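Local coordinates for receptor-like protein kinase ANXUR1 (Arabidopsis thaliana, PDB 6FIG) that is a plant receptor-like kinase with a calcium-bound, glycosylated malectin-like ectodomain, involved in reproduction and probably in sensing signals at the cell surface, at residues A[23-28]-A[62-67]. Numbering follows the deposited sequence.
Sequences EPDTKF and ATYEIP. With EDO (1,2-ethanediol), chain J.
Tyr64 reaches from strand 62-67 to the turn at 25-28 and gives its hydroxyl hydrogen to Asp25, with OH 2.7 Å from OD2. The oxygen accepts it through its anti lone pair and lies in the plane of the tyrosine ring, at the edge, while the carboxylate is twisted 43° from that plane. OD2 also takes a salt bridge from Arg56, and OD1 a weak hydrogen bond from the backbone N of Gly9, so this buried carboxylate is held from several directions; the nearby arginine probably keeps it ionised. The 3-10 turn is closed by Phe28 N to Asp25 O (3.0 Å), and from its end the Phe28 carbonyl faces the strand. There Glu65 N donates to Phe28 O over 3.0 Å, and Tyr64 CA adds a CH···O contact to the same oxygen at 3.2 Å.

The Phe28 ring belongs to this packed side. With CG anti to the carbonyl carbon (chi1 -57°), it lies along the strand, CE1 4.0 Å from Pro67 CD, CD1 4.2 Å from Ile66 CG1 and the Glu65 carbonyl oxygen at its edge. The looser, partly exposed side is that of Glu65, whose carboxylate turns outward to a salt bridge with Lys30.

Phe28 and Ile66 both pack on Leu4 of strand 4-7, and the turn links strand 21-24 to strand 29-31, which pairs with 62-67 at the margin of a five-stranded antiparallel sheet of the malectin-like fold.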
# COMPACT_ATOMS: atom_id res chain seq x y z
N GLU A 23 -0.53 5.48 13.52
CA GLU A 23 -1.33 5.10 14.68
C GLU A 23 -0.52 5.25 15.96
O GLU A 23 0.71 5.35 15.92
CB GLU A 23 -1.83 3.66 14.55
CG GLU A 23 -0.76 2.58 14.63
CD GLU A 23 -1.34 1.18 14.53
OE1 GLU A 23 -2.16 0.81 15.38
OE2 GLU A 23 -1.00 0.46 13.59
N PRO A 24 -1.20 5.29 17.13
CA PRO A 24 -0.46 5.33 18.38
C PRO A 24 0.45 4.13 18.60
O PRO A 24 0.16 3.02 18.14
CB PRO A 24 -1.57 5.32 19.44
CG PRO A 24 -2.74 5.94 18.75
CD PRO A 24 -2.66 5.39 17.35
N ASP A 25 1.56 4.37 19.32
CA ASP A 25 2.53 3.32 19.60
C ASP A 25 2.18 2.46 20.80
O ASP A 25 2.83 1.44 21.05
CB ASP A 25 3.93 3.92 19.79
CG ASP A 25 4.04 4.81 21.03
OD1 ASP A 25 3.03 5.40 21.45
OD2 ASP A 25 5.16 4.93 21.56
N THR A 26 1.13 2.85 21.53
CA THR A 26 0.81 2.34 22.86
C THR A 26 0.78 0.81 23.01
O THR A 26 1.49 0.27 23.86
CB THR A 26 -0.51 2.97 23.34
OG1 THR A 26 -0.32 4.40 23.43
CG2 THR A 26 -0.94 2.45 24.70
N LYS A 27 0.04 0.14 22.13
CA LYS A 27 -0.11 -1.31 22.15
C LYS A 27 1.20 -2.09 22.03
O LYS A 27 1.27 -3.25 22.44
CB LYS A 27 -1.04 -1.77 21.01
CG LYS A 27 -2.50 -1.41 21.18
CD LYS A 27 -3.37 -2.03 20.09
CE LYS A 27 -2.90 -1.69 18.69
NZ LYS A 27 -3.94 -2.08 17.68
N PHE A 28 2.23 -1.47 21.44
CA PHE A 28 3.47 -2.16 21.20
C PHE A 28 4.54 -1.92 22.24
O PHE A 28 5.57 -2.57 22.19
CB PHE A 28 3.98 -1.78 19.80
CG PHE A 28 2.98 -2.09 18.74
CD1 PHE A 28 2.81 -3.40 18.31
CD2 PHE A 28 2.15 -1.10 18.24
CE1 PHE A 28 1.85 -3.70 17.35
CE2 PHE A 28 1.19 -1.40 17.29
CZ PHE A 28 1.03 -2.70 16.86
N ALA A 62 13.47 1.01 27.96
CA ALA A 62 12.13 0.63 27.56
C ALA A 62 12.22 -0.14 26.26
O ALA A 62 13.13 0.11 25.45
CB ALA A 62 11.27 1.88 27.39
N THR A 63 11.30 -1.07 26.06
CA THR A 63 11.32 -1.92 24.86
C THR A 63 9.94 -1.95 24.22
O THR A 63 8.91 -2.07 24.93
CB THR A 63 11.75 -3.37 25.20
OG1 THR A 63 13.06 -3.35 25.79
CG2 THR A 63 11.75 -4.27 23.95
N TYR A 64 9.92 -1.85 22.89
CA TYR A 64 8.78 -2.20 22.06
C TYR A 64 8.95 -3.64 21.56
O TYR A 64 10.07 -4.07 21.28
CB TYR A 64 8.69 -1.33 20.82
CG TYR A 64 8.42 0.13 21.08
CD1 TYR A 64 7.13 0.64 21.04
CD2 TYR A 64 9.45 0.99 21.35
CE1 TYR A 64 6.88 1.98 21.25
CE2 TYR A 64 9.22 2.34 21.58
CZ TYR A 64 7.92 2.82 21.52
OH TYR A 64 7.69 4.14 21.74
N GLU A 65 7.83 -4.34 21.41
CA GLU A 65 7.80 -5.64 20.76
C GLU A 65 6.81 -5.58 19.60
O GLU A 65 5.62 -5.31 19.79
CB GLU A 65 7.44 -6.74 21.75
CG GLU A 65 8.62 -7.11 22.63
CD GLU A 65 8.39 -8.31 23.55
OE1 GLU A 65 7.35 -8.99 23.44
OE2 GLU A 65 9.27 -8.56 24.39
N ILE A 66 7.32 -5.81 18.39
CA ILE A 66 6.51 -5.68 17.19
C ILE A 66 6.45 -7.04 16.49
O ILE A 66 7.49 -7.60 16.17
CB ILE A 66 7.11 -4.58 16.29
CG1 ILE A 66 6.82 -3.22 16.98
CG2 ILE A 66 6.51 -4.60 14.88
CD1 ILE A 66 7.57 -2.07 16.39
N PRO A 67 5.23 -7.55 16.22
CA PRO A 67 5.17 -8.83 15.52
C PRO A 67 5.69 -8.74 14.09
O PRO A 67 5.37 -7.79 13.38
CB PRO A 67 3.66 -9.18 15.53
CG PRO A 67 3.06 -8.31 16.56
CD PRO A 67 3.89 -7.07 16.60
C1 EDO J . -1.46 2.47 10.24
O1 EDO J . -0.96 3.68 10.83
C2 EDO J . -0.28 1.51 10.19
O2 EDO J . 0.33 1.40 11.48